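Local coordinates for protein sorbitol dehydrogenase (Gluconobacter oxydans, PDB 5ITG) that probably oxidises D-sorbitol to L-sorbose with an NADP-type cofactor as hydride acceptor, as a Rossmann-fold member of the mannitol dehydrogenase family, at residues A[135-146]-A[197-208]; A[385-394]-A[454-463]. All blocks are in the same frame, centred on the assembly; numbering follows the deposited sequence.

Contact 1: A[135-146]-A[197-208]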
loop_
_atom_site.group_PDB
_atom_site.type_symbol
_atom_site.label_atom_id
_atom_site.label_comp_id
_atom_site.label_asym_id
_atom_site.label_seq_id
_atom_site.Cartn_x
_atom_site.Cartn_y
_atom_site.Cartn_z
ATOM N N TYR A 135 -0.591 -13.597 -4.436
ATOM C CA TYR A 135 -1.093 -13.805 -5.791
ATOM C C TYR A 135 -0.439 -14.985 -6.515
ATOM O O TYR A 135 -0.798 -15.312 -7.647
ATOM C CB TYR A 135 -0.971 -12.511 -6.612
ATOM C CG TYR A 135 -1.906 -11.418 -6.115
ATOM C CD1 TYR A 135 -1.515 -10.551 -5.094
ATOM C CD2 TYR A 135 -3.212 -11.316 -6.599
ATOM C CE1 TYR A 135 -2.403 -9.617 -4.559
ATOM C CE2 TYR A 135 -4.115 -10.385 -6.068
ATOM C CZ TYR A 135 -3.704 -9.542 -5.043
ATOM O OH TYR A 135 -4.605 -8.663 -4.470
ATOM N N ASN A 136 0.516 -15.626 -5.850
ATOM C CA ASN A 136 1.172 -16.808 -6.402
ATOM C C ASN A 136 1.771 -16.630 -7.792
ATOM O O ASN A 136 1.600 -17.488 -8.662
ATOM C CB ASN A 136 0.175 -17.978 -6.407
ATOM C CG ASN A 136 0.785 -19.279 -6.917
ATOM O OD1 ASN A 136 1.871 -19.676 -6.502
ATOM N ND2 ASN A 136 0.074 -19.954 -7.810
ATOM N N ILE A 137 2.456 -15.510 -8.010
ATOM C CA ILE A 137 3.108 -15.259 -9.291
ATOM C C ILE A 137 4.582 -15.636 -9.123
ATOM O O ILE A 137 5.277 -15.068 -8.285
ATOM C CB ILE A 137 3.040 -13.770 -9.700
ATOM C CG1 ILE A 137 1.585 -13.324 -9.841
ATOM C CG2 ILE A 137 3.803 -13.556 -10.996
ATOM C CD1 ILE A 137 0.763 -14.150 -10.807
ATOM N N ASN A 138 5.051 -16.599 -9.910
ATOM C CA ASN A 138 6.445 -17.026 -9.833
ATOM C C ASN A 138 7.344 -15.838 -10.169
ATOM O O ASN A 138 7.163 -15.179 -11.191
ATOM C CB ASN A 138 6.687 -18.191 -10.798
ATOM C CG ASN A 138 8.118 -18.696 -10.763
ATOM O OD1 ASN A 138 9.038 -18.017 -11.207
ATOM N ND2 ASN A 138 8.308 -19.897 -10.230
ATOM N N GLU A 139 8.306 -15.569 -9.291
ATOM C CA GLU A 139 9.227 -14.448 -9.449
ATOM C C GLU A 139 10.162 -14.565 -10.643
ATOM O O GLU A 139 10.666 -13.559 -11.139
ATOM C CB GLU A 139 10.063 -14.274 -8.177
ATOM C CG GLU A 139 9.244 -14.094 -6.913
ATOM C CD GLU A 139 10.111 -13.874 -5.684
ATOM O OE1 GLU A 139 11.010 -14.707 -5.434
ATOM O OE2 GLU A 139 9.893 -12.874 -4.965
ATOM N N THR A 140 10.398 -15.788 -11.101
ATOM C CA THR A 140 11.286 -16.017 -12.236
ATOM C C THR A 140 10.542 -16.029 -13.572
ATOM O O THR A 140 10.918 -15.317 -14.505
ATOM C CB THR A 140 12.059 -17.353 -12.072
ATOM O OG1 THR A 140 12.875 -17.290 -10.893
ATOM C CG2 THR A 140 12.948 -17.614 -13.285
ATOM N N THR A 141 9.485 -16.829 -13.662
ATOM C CA THR A 141 8.711 -16.931 -14.898
ATOM C C THR A 141 7.710 -15.788 -15.063
ATOM O O THR A 141 7.316 -15.447 -16.183
ATOM C CB THR A 141 7.942 -18.271 -14.963
ATOM O OG1 THR A 141 7.343 -18.423 -16.257
ATOM C CG2 THR A 141 6.846 -18.307 -13.920
ATOM N N GLY A 142 7.304 -15.194 -13.948
ATOM C CA GLY A 142 6.341 -14.112 -14.016
ATOM C C GLY A 142 4.934 -14.619 -14.281
ATOM O O GLY A 142 4.032 -13.829 -14.551
ATOM N N ALA A 143 4.736 -15.935 -14.216
ATOM C CA ALA A 143 3.409 -16.495 -14.455
ATOM C C ALA A 143 2.800 -17.116 -13.199
ATOM O O ALA A 143 3.496 -17.364 -12.219
ATOM C CB ALA A 143 3.474 -17.537 -15.568
ATOM N N PHE A 144 1.493 -17.355 -13.241
ATOM C CA PHE A 144 0.789 -17.965 -12.119
ATOM C C PHE A 144 1.422 -19.348 -11.948
ATOM O O PHE A 144 1.466 -20.132 -12.898
ATOM C CB PHE A 144 -0.694 -18.096 -12.450
ATOM C CG PHE A 144 -1.528 -18.625 -11.323
ATOM C CD1 PHE A 144 -1.705 -17.881 -10.164
ATOM C CD2 PHE A 144 -2.150 -19.866 -11.429
ATOM C CE1 PHE A 144 -2.497 -18.366 -9.116
ATOM C CE2 PHE A 144 -2.939 -20.358 -10.396
ATOM C CZ PHE A 144 -3.117 -19.608 -9.235
ATOM N N ASP A 145 1.905 -19.641 -10.743
ATOM C CA ASP A 145 2.581 -20.906 -10.476
ATOM C C ASP A 145 1.664 -22.105 -10.266
ATOM O O ASP A 145 1.102 -22.291 -9.188
ATOM C CB ASP A 145 3.497 -20.756 -9.265
ATOM C CG ASP A 145 4.645 -21.742 -9.286
ATOM O OD1 ASP A 145 4.425 -22.898 -9.709
ATOM O OD2 ASP A 145 5.760 -21.366 -8.873
ATOM N N LEU A 146 1.538 -22.927 -11.300
ATOM C CA LEU A 146 0.692 -24.116 -11.244
ATOM C C LEU A 146 1.332 -25.252 -10.456
ATOM O O LEU A 146 0.727 -26.306 -10.271
ATOM C CB LEU A 146 0.379 -24.591 -12.664
ATOM C CG LEU A 146 -0.324 -23.538 -13.522
ATOM C CD1 LEU A 146 -0.475 -24.047 -14.949
ATOM C CD2 LEU A 146 -1.673 -23.208 -12.905
ATOM N N VAL A 197 -2.504 -7.772 -11.903
ATOM C CA VAL A 197 -1.894 -8.874 -11.162
ATOM C C VAL A 197 -2.983 -9.891 -10.826
ATOM O O VAL A 197 -2.825 -11.087 -11.069
ATOM C CB VAL A 197 -1.243 -8.382 -9.850
ATOM C CG1 VAL A 197 -0.774 -9.574 -9.018
ATOM C CG2 VAL A 197 -0.063 -7.461 -10.176
ATOM N N ALA A 198 -4.085 -9.403 -10.265
ATOM C CA ALA A 198 -5.212 -10.251 -9.911
ATOM C C ALA A 198 -5.725 -11.008 -11.148
ATOM O O ALA A 198 -5.973 -12.216 -11.090
ATOM C CB ALA A 198 -6.324 -9.400 -9.318
ATOM N N ARG A 199 -5.868 -10.298 -12.265
ATOM C CA ARG A 199 -6.347 -10.908 -13.501
ATOM C C ARG A 199 -5.451 -12.072 -13.929
ATOM O O ARG A 199 -5.942 -13.138 -14.309
ATOM C CB ARG A 199 -6.421 -9.861 -14.618
ATOM C CG ARG A 199 -6.871 -10.419 -15.964
ATOM C CD ARG A 199 -7.145 -9.310 -16.969
ATOM N NE ARG A 199 -5.950 -8.522 -17.247
ATOM C CZ ARG A 199 -5.933 -7.407 -17.974
ATOM N NH1 ARG A 199 -7.056 -6.935 -18.504
ATOM N NH2 ARG A 199 -4.791 -6.765 -18.171
ATOM N N LYS A 200 -4.139 -11.872 -13.851
ATOM C CA LYS A 200 -3.182 -12.909 -14.226
ATOM C C LYS A 200 -3.314 -14.148 -13.335
ATOM O O LYS A 200 -3.286 -15.283 -13.815
ATOM C CB LYS A 200 -1.752 -12.370 -14.124
ATOM C CG LYS A 200 -0.678 -13.415 -14.410
ATOM C CD LYS A 200 0.713 -12.885 -14.116
ATOM C CE LYS A 200 1.088 -11.744 -15.044
ATOM N NZ LYS A 200 2.443 -11.213 -14.707
ATOM N N ALA A 201 -3.458 -13.924 -12.036
ATOM C CA ALA A 201 -3.572 -15.018 -11.079
ATOM C C ALA A 201 -4.883 -15.790 -11.216
ATOM O O ALA A 201 -4.882 -17.018 -11.342
ATOM C CB ALA A 201 -3.426 -14.477 -9.663
ATOM N N PHE A 202 -6.004 -15.074 -11.199
ATOM C CA PHE A 202 -7.299 -15.731 -11.314
ATOM C C PHE A 202 -7.577 -16.375 -12.673
ATOM O O PHE A 202 -8.212 -17.427 -12.737
ATOM C CB PHE A 202 -8.409 -14.760 -10.922
ATOM C CG PHE A 202 -8.427 -14.459 -9.458
ATOM C CD1 PHE A 202 -8.808 -15.437 -8.539
ATOM C CD2 PHE A 202 -7.991 -13.225 -8.982
ATOM C CE1 PHE A 202 -8.750 -15.190 -7.172
ATOM C CE2 PHE A 202 -7.929 -12.970 -7.619
ATOM C CZ PHE A 202 -8.309 -13.955 -6.709
ATOM N N LEU A 203 -7.101 -15.766 -13.756
ATOM C CA LEU A 203 -7.298 -16.354 -15.082
ATOM C C LEU A 203 -6.270 -17.462 -15.285
ATOM O O LEU A 203 -6.486 -18.386 -16.070
ATOM C CB LEU A 203 -7.143 -15.308 -16.192
ATOM C CG LEU A 203 -8.204 -14.206 -16.294
ATOM C CD1 LEU A 203 -7.955 -13.388 -17.552
ATOM C CD2 LEU A 203 -9.593 -14.814 -16.337
ATOM N N GLY A 204 -5.147 -17.358 -14.581
ATOM C CA GLY A 204 -4.122 -18.377 -14.685
ATOM C C GLY A 204 -4.660 -19.673 -14.106
ATOM O O GLY A 204 -4.414 -20.753 -14.643
ATOM N N TYR A 205 -5.405 -19.567 -13.006
ATOM C CA TYR A 205 -5.991 -20.737 -12.368
ATOM C C TYR A 205 -7.172 -21.224 -13.197
ATOM O O TYR A 205 -7.330 -22.425 -13.430
ATOM C CB TYR A 205 -6.457 -20.398 -10.950
ATOM C CG TYR A 205 -7.160 -21.536 -10.236
ATOM C CD1 TYR A 205 -8.504 -21.813 -10.475
ATOM C CD2 TYR A 205 -6.477 -22.341 -9.325
ATOM C CE1 TYR A 205 -9.157 -22.865 -9.824
ATOM C CE2 TYR A 205 -7.117 -23.400 -8.666
ATOM C CZ TYR A 205 -8.455 -23.652 -8.921
ATOM O OH TYR A 205 -9.098 -24.686 -8.277
ATOM N N ALA A 206 -7.995 -20.281 -13.642
ATOM C CA ALA A 206 -9.164 -20.601 -14.449
ATOM C C ALA A 206 -8.782 -21.369 -15.712
ATOM O O ALA A 206 -9.459 -22.328 -16.091
ATOM C CB ALA A 206 -9.906 -19.314 -14.823
ATOM N N LYS A 207 -7.704 -20.944 -16.364
ATOM C CA LYS A 207 -7.253 -21.599 -17.587
ATOM C C LYS A 207 -6.897 -23.057 -17.318
ATOM O O LYS A 207 -7.257 -23.946 -18.087
ATOM C CB LYS A 207 -6.037 -20.880 -18.166
ATOM C CG LYS A 207 -5.566 -21.458 -19.485
ATOM C CD LYS A 207 -4.295 -20.782 -19.968
ATOM C CE LYS A 207 -3.903 -21.301 -21.337
ATOM N NZ LYS A 207 -5.021 -21.105 -22.308
ATOM N N ALA A 208 -6.189 -23.297 -16.222
ATOM C CA ALA A 208 -5.798 -24.653 -15.864
ATOM C C ALA A 208 -7.036 -25.473 -15.532
ATOM O O ALA A 208 -7.102 -26.657 -15.844
ATOM C CB ALA A 208 -4.849 -24.631 -14.672
#
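Phe144 lies along helix 194-209 at Ala201, Gly204 and Tyr205, its CG set anti to the backbone N (chi1 -176°). Phe144 CB rests against the helix backbone, 4.1 Å from Gly204 CA; a side chain at that glycine would collide with it. Farther out, CG, CD1 and CE1 pass under the carbonyl oxygen of Ala201, which stands 3.4 Å above the ring plane and over its centre. CD2 faces the backbone of Gly204 and Tyr205, Phe144 CE2 comes 3.6 Å from Tyr205 CB, and Phe144 CZ touches both that CB and Ala201 O. On the opposite face sits the amide nitrogen of Asn136, fixed by a 2.9 Å bond from its ND2 to Asp145 O, and Phe165 of helix 164-177 meets the ring edge-to-face. Were this phenylalanine an alanine, both the Ala201 carbonyl and the Asn136 amide would probably lose the ring between them, opening a gap beside Tyr205.

One helical turn before Ala201, Val197 CG1 packs 3.6 Å from Tyr135 CG, while the tyrosine hydroxyl is hydrogen-bonded to Asp189 and to Ser187, ending strand 184-187. Along the outer edge, Lys200 lays its CD 3.5 Å from Ile137 CD1, and its NZ donates to Gly142 O (3.1 Å) nearly along the C=O axis. The loop holds its own shape: Asn138 OD1 accepts from Thr140 N and Thr141 N, an Asx turn that the second bond extends to an Asx motif. A self-braced loop of the Rossmann domain is thus joined to the helix mainly by apolar and aromatic packing, with one lysine-to-carbonyl bond at the exposed edge.

Contact 2: A[385-394]-A[454-463]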
loop_
_atom_site.group_PDB
_atom_site.type_symbol
_atom_site.label_atom_id
_atom_site.label_comp_id
_atom_site.label_asym_id
_atom_site.label_seq_id
_atom_site.Cartn_x
_atom_site.Cartn_y
_atom_site.Cartn_z
ATOM N N TRP A 385 13.115 7.364 -8.712
ATOM C CA TRP A 385 13.849 8.493 -9.284
ATOM C C TRP A 385 14.159 8.507 -10.784
ATOM O O TRP A 385 14.386 9.578 -11.349
ATOM C CB TRP A 385 15.185 8.662 -8.548
ATOM C CG TRP A 385 15.120 9.208 -7.134
ATOM C CD1 TRP A 385 14.007 9.532 -6.415
ATOM C CD2 TRP A 385 16.243 9.507 -6.294
ATOM N NE1 TRP A 385 14.366 10.024 -5.176
ATOM C CE2 TRP A 385 15.733 10.016 -5.077
ATOM C CE3 TRP A 385 17.632 9.397 -6.456
ATOM C CZ2 TRP A 385 16.564 10.415 -4.025
ATOM C CZ3 TRP A 385 18.462 9.797 -5.412
ATOM C CH2 TRP A 385 17.925 10.300 -4.211
ATOM N N THR A 386 14.169 7.347 -11.427
ATOM C CA THR A 386 14.535 7.279 -12.844
ATOM C C THR A 386 13.839 8.249 -13.803
ATOM O O THR A 386 14.507 8.937 -14.576
ATOM C CB THR A 386 14.386 5.834 -13.377
ATOM O OG1 THR A 386 15.305 4.982 -12.678
ATOM C CG2 THR A 386 14.695 5.774 -14.876
ATOM N N GLU A 387 12.514 8.312 -13.778
ATOM C CA GLU A 387 11.816 9.219 -14.692
ATOM C C GLU A 387 12.258 10.676 -14.492
ATOM O O GLU A 387 12.532 11.390 -15.460
ATOM C CB GLU A 387 10.302 9.097 -14.513
ATOM C CG GLU A 387 9.461 10.038 -15.397
ATOM C CD GLU A 387 9.594 9.756 -16.883
ATOM O OE1 GLU A 387 9.438 8.584 -17.286
ATOM O OE2 GLU A 387 9.838 10.713 -17.654
ATOM N N THR A 388 12.344 11.112 -13.240
ATOM C CA THR A 388 12.757 12.487 -12.951
ATOM C C THR A 388 14.163 12.789 -13.476
ATOM O O THR A 388 14.412 13.867 -14.026
ATOM C CB THR A 388 12.659 12.776 -11.446
ATOM O OG1 THR A 388 11.272 12.831 -11.082
ATOM C CG2 THR A 388 13.329 14.106 -11.090
ATOM N N VAL A 389 15.074 11.837 -13.327
ATOM C CA VAL A 389 16.431 12.017 -13.833
ATOM C C VAL A 389 16.439 12.027 -15.367
ATOM O O VAL A 389 17.051 12.900 -15.982
ATOM C CB VAL A 389 17.373 10.892 -13.325
ATOM C CG1 VAL A 389 18.743 10.996 -14.003
ATOM C CG2 VAL A 389 17.530 11.006 -11.816
ATOM N N ARG A 390 15.759 11.070 -15.990
ATOM C CA ARG A 390 15.725 11.025 -17.453
ATOM C C ARG A 390 15.195 12.336 -18.034
ATOM O O ARG A 390 15.761 12.868 -18.983
ATOM C CB ARG A 390 14.845 9.873 -17.961
ATOM C CG ARG A 390 15.378 8.468 -17.701
ATOM C CD ARG A 390 14.577 7.435 -18.510
ATOM N NE ARG A 390 14.883 7.515 -19.937
ATOM C CZ ARG A 390 15.913 6.901 -20.520
ATOM N NH1 ARG A 390 16.732 6.144 -19.804
ATOM N NH2 ARG A 390 16.142 7.065 -21.815
ATOM N N ARG A 391 14.106 12.852 -17.471
ATOM C CA ARG A 391 13.527 14.105 -17.957
ATOM C C ARG A 391 14.471 15.291 -17.824
ATOM O O ARG A 391 14.591 16.098 -18.745
ATOM C CB ARG A 391 12.215 14.414 -17.220
ATOM C CG ARG A 391 11.069 13.534 -17.647
ATOM C CD ARG A 391 10.693 13.797 -19.099
ATOM N NE ARG A 391 9.742 14.896 -19.233
ATOM C CZ ARG A 391 8.507 14.870 -18.740
ATOM N NH1 ARG A 391 8.079 13.796 -18.076
ATOM N NH2 ARG A 391 7.696 15.904 -18.921
ATOM N N ALA A 392 15.146 15.393 -16.680
ATOM C CA ALA A 392 16.078 16.492 -16.444
ATOM C C ALA A 392 17.203 16.459 -17.463
ATOM O O ALA A 392 17.599 17.497 -17.985
ATOM C CB ALA A 392 16.655 16.408 -15.040
ATOM N N ILE A 393 17.716 15.264 -17.742
ATOM C CA ILE A 393 18.797 15.105 -18.721
ATOM C C ILE A 393 18.293 15.341 -20.142
ATOM O O ILE A 393 18.933 16.031 -20.928
ATOM C CB ILE A 393 19.410 13.683 -18.674
ATOM C CG1 ILE A 393 20.051 13.426 -17.309
ATOM C CG2 ILE A 393 20.424 13.521 -19.805
ATOM C CD1 ILE A 393 20.699 12.054 -17.183
ATOM N N GLU A 394 17.145 14.754 -20.464
ATOM C CA GLU A 394 16.559 14.886 -21.795
ATOM C C GLU A 394 16.184 16.326 -22.132
ATOM O O GLU A 394 16.462 16.805 -23.234
ATOM C CB GLU A 394 15.317 13.998 -21.915
ATOM C CG GLU A 394 15.593 12.502 -21.794
ATOM C CD GLU A 394 14.322 11.685 -21.614
ATOM O OE1 GLU A 394 13.272 12.280 -21.272
ATOM O OE2 GLU A 394 14.377 10.446 -21.794
ATOM N N GLY A 454 18.841 2.926 -14.698
ATOM C CA GLY A 454 17.664 3.397 -15.408
ATOM C C GLY A 454 17.873 4.560 -16.366
ATOM O O GLY A 454 17.061 4.771 -17.272
ATOM N N TRP A 455 18.942 5.325 -16.168
ATOM C CA TRP A 455 19.215 6.459 -17.042
ATOM C C TRP A 455 20.609 6.418 -17.655
ATOM O O TRP A 455 21.027 7.357 -18.333
ATOM C CB TRP A 455 19.017 7.776 -16.285
ATOM C CG TRP A 455 19.848 7.931 -15.039
ATOM C CD1 TRP A 455 21.154 8.327 -14.960
ATOM C CD2 TRP A 455 19.404 7.739 -13.693
ATOM N NE1 TRP A 455 21.551 8.402 -13.641
ATOM C CE2 TRP A 455 20.493 8.046 -12.843
ATOM C CE3 TRP A 455 18.189 7.341 -13.118
ATOM C CZ2 TRP A 455 20.400 7.968 -11.449
ATOM C CZ3 TRP A 455 18.098 7.260 -11.725
ATOM C CH2 TRP A 455 19.203 7.576 -10.911
ATOM N N ARG A 456 21.303 5.305 -17.446
ATOM C CA ARG A 456 22.665 5.140 -17.940
ATOM C C ARG A 456 22.811 5.218 -19.465
ATOM O O ARG A 456 23.892 5.520 -19.965
ATOM C CB ARG A 456 23.242 3.821 -17.418
ATOM C CG ARG A 456 24.758 3.807 -17.330
ATOM C CD ARG A 456 25.273 2.493 -16.764
ATOM N NE ARG A 456 24.967 2.311 -15.345
ATOM C CZ ARG A 456 25.508 3.021 -14.357
ATOM N NH1 ARG A 456 26.388 3.976 -14.622
ATOM N NH2 ARG A 456 25.184 2.761 -13.098
ATOM N N ASP A 457 21.733 4.967 -20.204
ATOM C CA ASP A 457 21.800 5.023 -21.663
ATOM C C ASP A 457 21.957 6.452 -22.181
ATOM O O ASP A 457 22.452 6.675 -23.288
ATOM C CB ASP A 457 20.560 4.370 -22.286
ATOM C CG ASP A 457 19.262 4.940 -21.749
ATOM O OD1 ASP A 457 19.019 4.825 -20.530
ATOM O OD2 ASP A 457 18.484 5.497 -22.550
ATOM N N LEU A 458 21.540 7.418 -21.370
ATOM C CA LEU A 458 21.641 8.827 -21.730
ATOM C C LEU A 458 23.050 9.343 -21.438
ATOM O O LEU A 458 23.879 8.633 -20.869
ATOM C CB LEU A 458 20.629 9.639 -20.918
ATOM C CG LEU A 458 19.167 9.221 -21.087
ATOM C CD1 LEU A 458 18.305 9.938 -20.059
ATOM C CD2 LEU A 458 18.708 9.539 -22.505
ATOM N N ASP A 459 23.322 10.583 -21.832
ATOM C CA ASP A 459 24.627 11.175 -21.569
ATOM C C ASP A 459 24.644 11.697 -20.138
ATOM O O ASP A 459 24.223 12.817 -19.871
ATOM C CB ASP A 459 24.916 12.316 -22.546
ATOM C CG ASP A 459 26.138 13.128 -22.141
ATOM O OD1 ASP A 459 27.142 12.524 -21.703
ATOM O OD2 ASP A 459 26.091 14.370 -22.267
ATOM N N THR A 460 25.141 10.870 -19.227
ATOM C CA THR A 460 25.206 11.210 -17.810
ATOM C C THR A 460 26.489 11.939 -17.402
ATOM O O THR A 460 26.794 12.050 -16.212
ATOM C CB THR A 460 25.087 9.933 -16.956
ATOM O OG1 THR A 460 26.249 9.118 -17.152
ATOM C CG2 THR A 460 23.854 9.126 -17.371
ATOM N N SER A 461 27.236 12.435 -18.386
ATOM C CA SER A 461 28.489 13.140 -18.119
ATOM C C SER A 461 28.374 14.293 -17.122
ATOM O O SER A 461 29.082 14.324 -16.112
ATOM C CB SER A 461 29.077 13.675 -19.429
ATOM O OG SER A 461 29.322 12.613 -20.334
ATOM N N GLU A 462 27.495 15.244 -17.415
ATOM C CA GLU A 462 27.308 16.402 -16.552
ATOM C C GLU A 462 26.769 16.014 -15.176
ATOM O O GLU A 462 27.209 16.541 -14.154
ATOM C CB GLU A 462 26.354 17.402 -17.214
ATOM C CG GLU A 462 26.533 18.829 -16.723
ATOM C CD GLU A 462 25.529 19.783 -17.341
ATOM O OE1 GLU A 462 25.275 19.669 -18.564
ATOM O OE2 GLU A 462 25.002 20.651 -16.608
ATOM N N LEU A 463 25.817 15.088 -15.153
ATOM C CA LEU A 463 25.231 14.639 -13.895
ATOM C C LEU A 463 26.283 13.957 -13.026
ATOM O O LEU A 463 26.423 14.274 -11.852
ATOM C CB LEU A 463 24.074 13.662 -14.155
ATOM C CG LEU A 463 23.434 13.020 -12.912
ATOM C CD1 LEU A 463 22.815 14.104 -12.036
ATOM C CD2 LEU A 463 22.366 12.006 -13.322
HETATM O O HOH W 1 17.748 3.711 -12.273
#
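Arg390 leaves its helix with CG anti to the carbonyl carbon and bends back at chi3 (72°), whereas Asp457 turns its carboxylate between its own backbone N and carbonyl carbon (chi1 53°). These torsions bring the two groups end-on and only 8° from coplanar. NH1 of Arg390 bonds OD1 of Asp457 at 2.7 Å and NH2 bonds OD2 at 2.9 Å, each on a syn lone pair. NH1 also donates to Gly454 O (2.9 Å), in the carbonyl plane, while Leu458 CD1 lies over one guanidinium face. Glu394 joins the network through Arg390 NE.

Deeper in, Val389 presses CG1 onto the face of the Trp455 indole, 3.4 Å from the centroid of the five-membered ring, a CH-pi contact. Thr386 CA lies at the indole edge, by CE3 and CZ3 of the six-membered ring, and Ile406 of helix 400-412 also touches the indole. Ile393 packs CG2 4.0 Å from Leu458 CB, and its CD1 reaches Leu463 CD2. A water links Thr386 OG1, also hydrogen-bonded to Gln382 O one turn back, to Gly454 N, where a side chain would strike the threonine hydroxyl.

The type I turn from Trp455 to Leu458 is therefore held to helix 377-394 in two ways: a buried indole packed on the valine, and a partly exposed bidentate ion pair in which one arginine probably offsets only part of the charge of two carboxylates.

From the N terminus the chain builds most of the strands of the Rossmann sheet, and after strand 125-128 it enters the loop of contact 1. That contact closes a loop of 50 residues, taking in helices 149-156 and 164-177 and strand 184-187, and ties the loop to helix 194-209. The chain then passes through helix 288-312 into the C-terminal region, where contact 2 opens. Its 59-residue loop includes helices 400-412 and 432-439 and returns the approach to helix 461-477 onto helix 377-394. The two loops follow in series, neither nesting nor crossing; their centres are about 34 Å apart, and contact 1 stays within the Rossmann region, contact 2 within the C-terminal one.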